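Local coordinates for endo-beta-1,2-glucanase (PDB 6IMV), which hydrolyses internal beta-1,2-glucosidic bonds of beta-1,2-glucans, and probably binds these chains in the pocket where sophorose is found, at residues 328-333 and 481-487; 283-287 and 367-371; 312-317 and 464-469; 35-41 and 99-103. All coordinates share one frame; numbering follows the deposited sequence.

Interaction 1: residues 328-333 and 481-487; sequences ERARTC and GEHVPFC
The irregular chain of residues 481-487 turns at Gly481-Val484, a type I beta turn, and then follows the helix 328-333, with Arg329 facing Phe486 (CA to CA 4.8 Å) and Cys333 facing Cys487. The Cys333-Cys487 disulfide closes one end, its chi3 of 94° being that of a relaxed bridge. Beside it, Thr332 fixes the backbone. Its chi1 of 59° puts OG1 between the backbone N and the carbonyl carbon. There OG1 donates to Glu328 O (2.8 Å) one turn back and accepts a nearly straight bond from Cys487 N (3.0 Å, 169° at the hydrogen). Arg329 holds the other end. Its chain runs extended from CG to NE, and NH1 gives a bond to Val484 O (2.9 Å) close to the guanidinium plane, though it meets the carbonyl from above its plane. Glu482 O lies over one face of the same guanidinium without a hydrogen bond. A water accepts from Arg329 NH2 and reaches Glu482 OE2. Asn326 takes the NE proton, and Arg322 forms a salt bridge with Glu482 OE1. The Phe486 ring lies against Glu328 and Arg329. Its CZ touches Glu328 CB (3.7 Å), and Arg329 CG lies at the ring edge. The Glu328 carboxylate turns the other way, where Arg331 forms a side-on salt bridge to it through NE and NH2 and Thr389 also bonds to OE1. The contact thus straps the chain after helix 461-475 onto helix 318-337. Helix 387-392 packs against Glu328, Thr332 and Phe486, while strand 290-296 meets Arg329, Cys333 and Val484.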
# COMPACT_ATOMS: atom_id res chain seq x y z
N GLU A 328 -13.67 -8.16 -5.90
CA GLU A 328 -13.67 -8.82 -4.59
C GLU A 328 -14.61 -10.03 -4.60
O GLU A 328 -14.40 -10.96 -3.84
CB GLU A 328 -14.01 -7.82 -3.49
CG GLU A 328 -13.02 -6.67 -3.44
CD GLU A 328 -11.56 -7.08 -3.57
OE1 GLU A 328 -11.14 -8.01 -2.83
OE2 GLU A 328 -10.86 -6.49 -4.43
N ARG A 329 -15.63 -10.01 -5.46
CA ARG A 329 -16.44 -11.19 -5.72
C ARG A 329 -15.52 -12.29 -6.30
O ARG A 329 -15.55 -13.43 -5.86
CB ARG A 329 -17.56 -10.91 -6.73
CG ARG A 329 -18.55 -9.84 -6.29
CD ARG A 329 -19.55 -9.56 -7.39
NE ARG A 329 -20.07 -8.21 -7.32
CZ ARG A 329 -21.01 -7.81 -6.47
NH1 ARG A 329 -21.51 -8.68 -5.60
NH2 ARG A 329 -21.44 -6.56 -6.51
N ALA A 330 -14.71 -11.89 -7.29
CA ALA A 330 -13.79 -12.79 -7.95
C ALA A 330 -12.70 -13.26 -6.98
O ALA A 330 -12.36 -14.45 -6.94
CB ALA A 330 -13.21 -12.11 -9.17
N ARG A 331 -12.15 -12.33 -6.19
CA ARG A 331 -10.97 -12.64 -5.36
C ARG A 331 -11.36 -13.64 -4.27
O ARG A 331 -10.65 -14.64 -4.05
CB ARG A 331 -10.35 -11.37 -4.76
CG ARG A 331 -8.88 -11.50 -4.37
CD ARG A 331 -8.36 -10.31 -3.56
NE ARG A 331 -8.65 -9.01 -4.14
CZ ARG A 331 -8.03 -8.49 -5.21
NH1 ARG A 331 -7.02 -9.13 -5.77
NH2 ARG A 331 -8.47 -7.36 -5.73
N THR A 332 -12.46 -13.35 -3.55
CA THR A 332 -12.91 -14.22 -2.46
C THR A 332 -13.37 -15.58 -3.03
O THR A 332 -12.95 -16.63 -2.55
CB THR A 332 -14.01 -13.56 -1.61
OG1 THR A 332 -15.15 -13.21 -2.40
CG2 THR A 332 -13.51 -12.32 -0.91
N CYS A 333 -14.22 -15.57 -4.06
CA CYS A 333 -14.83 -16.80 -4.56
C CYS A 333 -13.81 -17.64 -5.33
O CYS A 333 -13.92 -18.87 -5.33
CB CYS A 333 -16.08 -16.50 -5.39
SG CYS A 333 -17.38 -15.72 -4.38
N GLY A 481 -22.02 -10.64 -13.27
CA GLY A 481 -21.62 -11.26 -12.03
C GLY A 481 -21.86 -10.36 -10.83
O GLY A 481 -21.40 -10.69 -9.73
N GLU A 482 -22.62 -9.27 -11.00
CA GLU A 482 -22.84 -8.32 -9.91
C GLU A 482 -23.77 -8.93 -8.84
O GLU A 482 -23.87 -8.39 -7.74
CB GLU A 482 -23.39 -7.00 -10.42
CG GLU A 482 -22.40 -6.21 -11.25
CD GLU A 482 -22.80 -4.75 -11.42
OE1 GLU A 482 -23.46 -4.45 -12.42
OE2 GLU A 482 -22.45 -3.93 -10.52
N HIS A 483 -24.42 -10.06 -9.16
CA HIS A 483 -25.29 -10.78 -8.25
C HIS A 483 -24.51 -11.86 -7.47
O HIS A 483 -25.07 -12.50 -6.60
CB HIS A 483 -26.49 -11.39 -9.00
CG HIS A 483 -27.46 -10.37 -9.47
ND1 HIS A 483 -27.38 -9.77 -10.72
CD2 HIS A 483 -28.53 -9.80 -8.86
CE1 HIS A 483 -28.36 -8.90 -10.86
NE2 HIS A 483 -29.08 -8.90 -9.73
N VAL A 484 -23.23 -12.08 -7.79
CA VAL A 484 -22.44 -13.09 -7.08
C VAL A 484 -22.02 -12.51 -5.73
O VAL A 484 -21.22 -11.59 -5.66
CB VAL A 484 -21.23 -13.55 -7.91
CG1 VAL A 484 -20.34 -14.49 -7.11
CG2 VAL A 484 -21.67 -14.20 -9.22
N PRO A 485 -22.53 -13.04 -4.59
CA PRO A 485 -22.11 -12.58 -3.27
C PRO A 485 -20.62 -12.86 -3.02
O PRO A 485 -20.06 -13.82 -3.61
CB PRO A 485 -22.96 -13.41 -2.30
CG PRO A 485 -24.15 -13.84 -3.14
CD PRO A 485 -23.54 -14.11 -4.50
N PHE A 486 -20.01 -12.05 -2.15
CA PHE A 486 -18.68 -12.33 -1.66
C PHE A 486 -18.69 -13.71 -0.99
O PHE A 486 -19.67 -14.08 -0.35
CB PHE A 486 -18.19 -11.29 -0.64
CG PHE A 486 -17.90 -9.90 -1.16
CD1 PHE A 486 -17.95 -9.59 -2.50
CD2 PHE A 486 -17.52 -8.91 -0.27
CE1 PHE A 486 -17.69 -8.29 -2.93
CE2 PHE A 486 -17.22 -7.63 -0.70
CZ PHE A 486 -17.35 -7.31 -2.03
N CYS A 487 -17.59 -14.45 -1.13
CA CYS A 487 -17.45 -15.77 -0.55
C CYS A 487 -16.67 -15.67 0.77
O CYS A 487 -15.83 -14.78 0.94
CB CYS A 487 -16.77 -16.73 -1.53
SG CYS A 487 -17.81 -17.15 -2.95
O HOH W 1 -20.68 -4.61 -8.57

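Interaction 2: residues 283-287 and 367-371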
# COMPACT_ATOMS: atom_id res chain seq x y z
N VAL A 283 -12.24 -8.17 -18.56
CA VAL A 283 -12.23 -9.62 -18.72
C VAL A 283 -13.21 -10.22 -17.71
O VAL A 283 -13.52 -9.61 -16.68
CB VAL A 283 -10.83 -10.24 -18.55
CG1 VAL A 283 -9.89 -9.82 -19.66
CG2 VAL A 283 -10.22 -9.94 -17.18
N ASP A 284 -13.67 -11.43 -18.02
CA ASP A 284 -14.60 -12.13 -17.17
C ASP A 284 -13.86 -13.26 -16.44
O ASP A 284 -13.23 -14.13 -17.07
CB ASP A 284 -15.78 -12.66 -17.98
CG ASP A 284 -16.78 -11.60 -18.42
OD1 ASP A 284 -16.67 -10.41 -17.98
OD2 ASP A 284 -17.66 -11.96 -19.21
N TYR A 285 -13.92 -13.23 -15.10
CA TYR A 285 -13.52 -14.36 -14.28
C TYR A 285 -14.62 -15.44 -14.36
O TYR A 285 -15.79 -15.15 -14.14
CB TYR A 285 -13.35 -13.98 -12.82
CG TYR A 285 -12.97 -15.16 -11.95
CD1 TYR A 285 -11.65 -15.50 -11.73
CD2 TYR A 285 -13.95 -15.97 -11.40
CE1 TYR A 285 -11.31 -16.59 -10.95
CE2 TYR A 285 -13.62 -17.08 -10.64
CZ TYR A 285 -12.30 -17.39 -10.41
OH TYR A 285 -12.00 -18.48 -9.65
N HIS A 286 -14.22 -16.67 -14.67
CA HIS A 286 -15.18 -17.77 -14.74
C HIS A 286 -14.43 -19.09 -14.57
O HIS A 286 -13.73 -19.51 -15.48
CB HIS A 286 -15.99 -17.72 -16.05
CG HIS A 286 -17.24 -18.55 -16.02
ND1 HIS A 286 -17.95 -18.85 -17.17
CD2 HIS A 286 -17.91 -19.13 -15.00
CE1 HIS A 286 -19.00 -19.58 -16.86
NE2 HIS A 286 -19.00 -19.77 -15.53
N ILE A 287 -14.55 -19.67 -13.38
CA ILE A 287 -13.97 -20.98 -13.05
C ILE A 287 -15.02 -21.77 -12.27
O ILE A 287 -15.63 -21.26 -11.33
CB ILE A 287 -12.64 -20.84 -12.28
CG1 ILE A 287 -11.56 -20.21 -13.16
CG2 ILE A 287 -12.19 -22.19 -11.74
CD1 ILE A 287 -10.25 -20.00 -12.46
N ILE A 367 -4.28 -14.04 -9.48
CA ILE A 367 -5.34 -14.83 -10.11
C ILE A 367 -5.06 -14.85 -11.61
O ILE A 367 -5.42 -13.91 -12.33
CB ILE A 367 -6.74 -14.28 -9.78
CG1 ILE A 367 -6.92 -14.11 -8.26
CG2 ILE A 367 -7.82 -15.15 -10.40
CD1 ILE A 367 -8.32 -13.78 -7.85
N PRO A 368 -4.37 -15.89 -12.11
CA PRO A 368 -3.83 -15.90 -13.46
C PRO A 368 -4.85 -15.72 -14.60
O PRO A 368 -4.52 -15.11 -15.59
CB PRO A 368 -3.14 -17.27 -13.64
CG PRO A 368 -3.24 -17.98 -12.30
CD PRO A 368 -4.00 -17.09 -11.34
N SER A 369 -6.06 -16.25 -14.44
CA SER A 369 -7.07 -16.26 -15.53
C SER A 369 -7.60 -14.85 -15.83
O SER A 369 -8.27 -14.66 -16.84
CB SER A 369 -8.20 -17.21 -15.22
OG SER A 369 -8.88 -16.83 -14.03
N ILE A 370 -7.34 -13.88 -14.94
CA ILE A 370 -7.80 -12.51 -15.13
C ILE A 370 -6.61 -11.55 -15.01
O ILE A 370 -6.76 -10.42 -14.54
CB ILE A 370 -8.92 -12.18 -14.11
CG1 ILE A 370 -8.52 -12.55 -12.68
CG2 ILE A 370 -10.21 -12.86 -14.52
CD1 ILE A 370 -9.51 -12.14 -11.62
N ALA A 371 -5.43 -12.02 -15.44
CA ALA A 371 -4.14 -11.34 -15.27
C ALA A 371 -3.41 -11.29 -16.61
O ALA A 371 -3.49 -12.22 -17.41
CB ALA A 371 -3.31 -12.05 -14.23
O HOH W 2 -10.92 -15.45 -17.53
O HOH W 3 -11.47 -17.14 -15.22
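Ile370 lays its CG2 methyl against the backbone and root of Tyr285, 3.6 Å from Tyr285 CA. The strand 283-287 belongs to a two-stranded antiparallel beta hairpin with 290-296, and residues 367-371, with a short 3-10 turn at 368-369, pack on it without a direct hydrogen bond. With CG2 placed beside the backbone N of Ile370, the same methyl also meets Val283 CG2 at 3.9 Å. Tyr285 has its CG opposite the backbone N (chi1 178°), which lets the ring edge meet Ile367. Ile367 CG2 comes in at that edge, 3.8 Å from Tyr285 CE1, and the two side chains cross at about a right angle. The hydroxyl beyond is bonded to Asn334 of helix 318-337. Shortening Tyr285 to an alanine is likely to open a gap beside Ile367 CG2 and leave the Asn334 amide without its hydroxyl partner. Ile287 CD1 rests near Ser369 OG. Two waters supply the polar link. One donates to both Asp284 O (2.7 Å) and Ser369 O (2.9 Å). The other accepts from His286 N (2.8 Å) and pairs with Ser369 OG at 2.9 Å.

Interaction 3: residues 312-317 and 464-469; sequences MPYYDI and FVERIE
Tyr314 OH is gripped by two groups of helix 252-261, Trp256 NE1, which donates to it, and Glu252 OE1. Both bonds would limit rotation of the tyrosine ring, whose face receives Phe464. The two rings form a T-shaped pair, with centroids 5.3 Å apart and planes at 79°. Phe464 CZ points at the centre of the Tyr314 face. Phe464 has its CG trans to the backbone N (chi1 174°), which brings the ring edge over the Tyr314 face. Pro313, the centre of an inverse gamma turn, brings its carbonyl O to the Phe464 edge, 3.6 Å from CE2. Met312 bends at chi3 so that CE comes 3.6 Å from Phe464 CE1, while SD makes an oblique Met-aromatic contact. Ile317 closes the other side, its CD1 touching Ile468 CG2 (3.7 Å) and its CG2 methyl resting on Glu469 CG. A serine in place of Phe464 would probably open a gap among Met312, Pro313 and Tyr314 and leave the tyrosine face without its aromatic mate. Ile317 is the N-cap residue of helix 318-337, so the contact places the start of that helix beside helix 461-475, with helices 252-261 and 448-457 packed around Met312 and Phe464.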
# COMPACT_ATOMS: atom_id res chain seq x y z
N MET A 312 -6.99 8.10 -3.65
CA MET A 312 -7.80 9.05 -4.41
C MET A 312 -9.22 8.52 -4.50
O MET A 312 -9.43 7.31 -4.43
CB MET A 312 -7.23 9.28 -5.81
CG MET A 312 -5.83 9.87 -5.78
SD MET A 312 -5.21 10.27 -7.41
CE MET A 312 -6.04 11.83 -7.74
N PRO A 313 -10.24 9.40 -4.61
CA PRO A 313 -11.64 8.99 -4.51
C PRO A 313 -12.21 8.32 -5.78
O PRO A 313 -13.24 8.74 -6.30
CB PRO A 313 -12.35 10.33 -4.21
CG PRO A 313 -11.51 11.36 -4.91
CD PRO A 313 -10.08 10.86 -4.76
N TYR A 314 -11.56 7.24 -6.21
CA TYR A 314 -12.02 6.40 -7.30
C TYR A 314 -13.45 5.90 -7.05
O TYR A 314 -14.23 5.79 -7.98
CB TYR A 314 -11.07 5.21 -7.48
CG TYR A 314 -9.81 5.56 -8.22
CD1 TYR A 314 -9.76 5.48 -9.60
CD2 TYR A 314 -8.66 5.98 -7.55
CE1 TYR A 314 -8.61 5.80 -10.30
CE2 TYR A 314 -7.51 6.31 -8.24
CZ TYR A 314 -7.48 6.23 -9.62
OH TYR A 314 -6.36 6.55 -10.33
N TYR A 315 -13.79 5.58 -5.79
CA TYR A 315 -15.08 4.93 -5.48
C TYR A 315 -16.22 5.95 -5.37
O TYR A 315 -17.35 5.54 -5.13
CB TYR A 315 -14.96 4.06 -4.23
CG TYR A 315 -14.08 2.84 -4.41
CD1 TYR A 315 -13.64 2.44 -5.66
CD2 TYR A 315 -13.70 2.08 -3.31
CE1 TYR A 315 -12.82 1.33 -5.81
CE2 TYR A 315 -12.90 0.96 -3.45
CZ TYR A 315 -12.46 0.58 -4.71
OH TYR A 315 -11.67 -0.53 -4.87
N ASP A 316 -15.94 7.25 -5.60
CA ASP A 316 -16.98 8.26 -5.83
C ASP A 316 -17.64 8.03 -7.20
O ASP A 316 -18.72 8.54 -7.43
CB ASP A 316 -16.44 9.69 -5.77
CG ASP A 316 -16.08 10.19 -4.38
OD1 ASP A 316 -16.17 9.39 -3.46
OD2 ASP A 316 -15.72 11.37 -4.24
N ILE A 317 -16.98 7.31 -8.11
CA ILE A 317 -17.52 7.01 -9.44
C ILE A 317 -18.14 5.61 -9.39
O ILE A 317 -17.44 4.63 -9.12
CB ILE A 317 -16.43 7.13 -10.53
CG1 ILE A 317 -15.84 8.54 -10.62
CG2 ILE A 317 -16.96 6.68 -11.88
CD1 ILE A 317 -14.77 8.85 -9.59
N PHE A 464 -10.84 15.17 -12.15
CA PHE A 464 -10.61 13.78 -11.79
C PHE A 464 -11.82 12.92 -12.19
O PHE A 464 -11.70 11.94 -12.94
CB PHE A 464 -10.31 13.66 -10.29
CG PHE A 464 -10.19 12.25 -9.78
CD1 PHE A 464 -8.99 11.56 -9.89
CD2 PHE A 464 -11.27 11.61 -9.19
CE1 PHE A 464 -8.86 10.27 -9.41
CE2 PHE A 464 -11.14 10.31 -8.71
CZ PHE A 464 -9.94 9.64 -8.82
N VAL A 465 -12.99 13.32 -11.69
CA VAL A 465 -14.23 12.55 -11.88
C VAL A 465 -14.52 12.41 -13.38
O VAL A 465 -14.74 11.30 -13.88
CB VAL A 465 -15.43 13.15 -11.12
CG1 VAL A 465 -16.72 12.43 -11.45
CG2 VAL A 465 -15.19 13.15 -9.61
N GLU A 466 -14.50 13.54 -14.10
CA GLU A 466 -14.82 13.56 -15.54
C GLU A 466 -13.91 12.60 -16.31
O GLU A 466 -14.37 11.78 -17.09
CB GLU A 466 -14.66 14.97 -16.10
CG GLU A 466 -14.82 15.05 -17.61
CD GLU A 466 -14.66 16.45 -18.17
OE1 GLU A 466 -13.57 17.03 -18.01
OE2 GLU A 466 -15.62 16.94 -18.75
N ARG A 467 -12.61 12.75 -16.09
CA ARG A 467 -11.62 11.96 -16.81
C ARG A 467 -11.77 10.48 -16.46
O ARG A 467 -11.79 9.63 -17.34
CB ARG A 467 -10.21 12.46 -16.46
CG ARG A 467 -9.08 11.58 -16.97
CD ARG A 467 -9.11 11.32 -18.47
NE ARG A 467 -8.90 12.54 -19.24
CZ ARG A 467 -8.75 12.57 -20.56
NH1 ARG A 467 -8.43 13.71 -21.15
NH2 ARG A 467 -8.90 11.47 -21.27
N ILE A 468 -11.83 10.15 -15.17
CA ILE A 468 -11.68 8.75 -14.77
C ILE A 468 -13.01 8.01 -15.02
O ILE A 468 -13.00 6.86 -15.42
CB ILE A 468 -11.13 8.62 -13.33
CG1 ILE A 468 -10.41 7.29 -13.11
CG2 ILE A 468 -12.22 8.84 -12.29
CD1 ILE A 468 -9.33 6.96 -14.13
N GLU A 469 -14.14 8.72 -14.89
CA GLU A 469 -15.44 8.13 -15.24
C GLU A 469 -15.49 7.86 -16.75
O GLU A 469 -15.95 6.80 -17.16
CB GLU A 469 -16.60 9.00 -14.79
CG GLU A 469 -17.95 8.32 -14.97
CD GLU A 469 -19.08 8.98 -14.20
OE1 GLU A 469 -19.20 10.22 -14.26
OE2 GLU A 469 -19.85 8.24 -13.52

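Interaction 4: residues 35-41 and 99-103; sequences NDVLFWE and DAARF
Arg102 sends CG out opposite its backbone N (chi1 178°) and then bends at chi2, which lays the guanidinium across helix 35-41, where the Asn35 amide, its CG opposite the backbone N (chi1 -173°), comes to lie over it. The side chain fits as a knob into the hole formed by Asn35, Asp36, Leu38 and Phe39. NE gives Asn35 O a good bond of 2.9 Å, in the guanidinium plane but above the plane of the carbonyl. NH2 adds a weak one of 3.4 Å, and Phe39 N also reaches this oxygen weakly. The guanidinium is sandwiched. The Asn35 amide lies almost parallel over one face, with Asn35 ND2 3.5 Å from Arg102 CZ. Over the centre of the other face sits Phe39 CD1, 3.8 Å from Arg102 CZ. The Phe39 ring itself is tilted and does not stack flat. Asp36 OD1 makes only a long salt bridge to Arg102 NH2, 4.0 Å away, and Tyr21 bonds its OD2. A water donates to Asn35 OD1 and Asp99 OD1. Further along, Leu38 CD1 rests on the Asp99 carboxylate carbon. Phe103 comes close to the backbone: its CA makes a CH...O contact with Leu38 O (3.5 Å), and its CE2 lies 3.4 Å from Glu41 O. The two helix segments run at 44° with axes 8.0 Å apart. Helix 433-443 packs against Leu38, Glu41 and Phe103, helix 80-94 touches Ala100 and Phe103, and helix 394-405 packs on Val37 and Glu41.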
# COMPACT_ATOMS: atom_id res chain seq x y z
N ASN A 35 -11.04 -4.01 16.40
CA ASN A 35 -10.48 -3.33 17.57
C ASN A 35 -9.29 -4.12 18.12
O ASN A 35 -8.29 -3.53 18.56
CB ASN A 35 -11.58 -3.13 18.62
CG ASN A 35 -11.15 -2.29 19.79
OD1 ASN A 35 -10.78 -1.14 19.62
ND2 ASN A 35 -11.23 -2.87 20.98
N ASP A 36 -9.39 -5.45 18.10
CA ASP A 36 -8.29 -6.32 18.54
C ASP A 36 -7.14 -6.26 17.52
O ASP A 36 -5.98 -6.16 17.92
CB ASP A 36 -8.78 -7.75 18.78
CG ASP A 36 -9.61 -7.87 20.05
OD1 ASP A 36 -9.63 -6.90 20.82
OD2 ASP A 36 -10.22 -8.92 20.25
N VAL A 37 -7.50 -6.30 16.23
CA VAL A 37 -6.53 -6.26 15.14
C VAL A 37 -5.65 -5.01 15.26
O VAL A 37 -4.42 -5.11 15.22
CB VAL A 37 -7.23 -6.33 13.77
CG1 VAL A 37 -6.26 -6.00 12.64
CG2 VAL A 37 -7.88 -7.68 13.54
N LEU A 38 -6.29 -3.85 15.41
CA LEU A 38 -5.59 -2.57 15.41
C LEU A 38 -4.61 -2.50 16.58
O LEU A 38 -3.51 -1.95 16.43
CB LEU A 38 -6.61 -1.44 15.49
CG LEU A 38 -7.40 -1.18 14.21
CD1 LEU A 38 -8.60 -0.29 14.50
CD2 LEU A 38 -6.51 -0.56 13.14
N PHE A 39 -5.01 -3.02 17.74
CA PHE A 39 -4.19 -3.01 18.96
C PHE A 39 -2.85 -3.70 18.69
O PHE A 39 -1.79 -3.13 18.96
CB PHE A 39 -4.91 -3.69 20.13
CG PHE A 39 -4.14 -3.69 21.42
CD1 PHE A 39 -4.20 -2.60 22.28
CD2 PHE A 39 -3.32 -4.76 21.78
CE1 PHE A 39 -3.47 -2.58 23.46
CE2 PHE A 39 -2.60 -4.75 22.96
CZ PHE A 39 -2.68 -3.66 23.80
N TRP A 40 -2.90 -4.91 18.14
CA TRP A 40 -1.68 -5.69 17.93
C TRP A 40 -0.90 -5.18 16.71
O TRP A 40 0.34 -5.16 16.74
CB TRP A 40 -1.99 -7.18 17.89
CG TRP A 40 -2.20 -7.68 19.28
CD1 TRP A 40 -3.39 -7.93 19.89
CD2 TRP A 40 -1.18 -7.88 20.28
NE1 TRP A 40 -3.19 -8.30 21.19
CE2 TRP A 40 -1.84 -8.27 21.46
CE3 TRP A 40 0.22 -7.76 20.29
CZ2 TRP A 40 -1.15 -8.57 22.63
CZ3 TRP A 40 0.90 -8.05 21.45
CH2 TRP A 40 0.22 -8.46 22.60
N GLU A 41 -1.61 -4.73 15.66
CA GLU A 41 -0.94 -4.12 14.51
C GLU A 41 -0.10 -2.92 14.97
O GLU A 41 1.01 -2.71 14.47
CB GLU A 41 -1.97 -3.69 13.45
CG GLU A 41 -2.50 -4.83 12.59
CD GLU A 41 -1.46 -5.86 12.17
OE1 GLU A 41 -0.48 -5.48 11.50
OE2 GLU A 41 -1.64 -7.03 12.53
N ASP A 99 -9.78 4.98 15.80
CA ASP A 99 -9.19 3.74 15.28
C ASP A 99 -7.67 3.90 15.11
O ASP A 99 -6.92 3.02 15.45
CB ASP A 99 -9.88 3.28 13.99
CG ASP A 99 -11.12 2.41 14.21
OD1 ASP A 99 -11.47 2.16 15.39
OD2 ASP A 99 -11.72 1.98 13.20
N ALA A 100 -7.23 5.03 14.54
CA ALA A 100 -5.80 5.30 14.38
C ALA A 100 -5.12 5.38 15.76
O ALA A 100 -3.97 5.00 15.90
CB ALA A 100 -5.57 6.55 13.58
N ALA A 101 -5.84 5.89 16.77
CA ALA A 101 -5.34 6.01 18.15
C ALA A 101 -5.23 4.63 18.80
O ALA A 101 -4.31 4.38 19.58
CB ALA A 101 -6.23 6.93 18.95
N ARG A 102 -6.18 3.73 18.50
CA ARG A 102 -6.13 2.34 18.97
C ARG A 102 -4.84 1.67 18.48
O ARG A 102 -4.25 0.88 19.20
CB ARG A 102 -7.37 1.57 18.51
CG ARG A 102 -7.39 0.10 18.90
CD ARG A 102 -7.68 -0.10 20.36
NE ARG A 102 -7.97 -1.51 20.61
CZ ARG A 102 -7.96 -2.07 21.81
NH1 ARG A 102 -7.80 -1.33 22.90
NH2 ARG A 102 -8.11 -3.38 21.91
N PHE A 103 -4.42 2.00 17.25
CA PHE A 103 -3.15 1.56 16.66
C PHE A 103 -1.96 2.26 17.34
O PHE A 103 -1.06 1.59 17.84
CB PHE A 103 -3.15 1.81 15.15
CG PHE A 103 -1.89 1.44 14.42
CD1 PHE A 103 -0.80 2.31 14.40
CD2 PHE A 103 -1.78 0.25 13.72
CE1 PHE A 103 0.35 1.99 13.70
CE2 PHE A 103 -0.62 -0.07 13.03
CZ PHE A 103 0.44 0.80 13.02
O HOH W 4 -11.69 0.95 18.23
O HOH W 5 -1.32 -0.79 19.74

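How the interactions relate
From the N terminus, interaction 4 comes first: it closes the loop from helix 30-41 to helix 98-104, and its nearest atoms stay at least about 16 Å from the others. Interactions 2, 3 and 1 open in that order, at 283-287, 312-317 and 328-333, and close in the same order, at 367-371, 464-469 and 481-487, so each pair crosses and none nests. Interaction 3 lies at the start of helix 318-337 and interaction 1 on its body. Interactions 1 and 2 touch, Ala330 CB meeting Tyr285 CB. Interactions 3 and 1 tie helix 461-475 and its tail to helix 318-337 and the loop before it, while interaction 2 joins the hairpin 282-296 to the loop after strand 357-362.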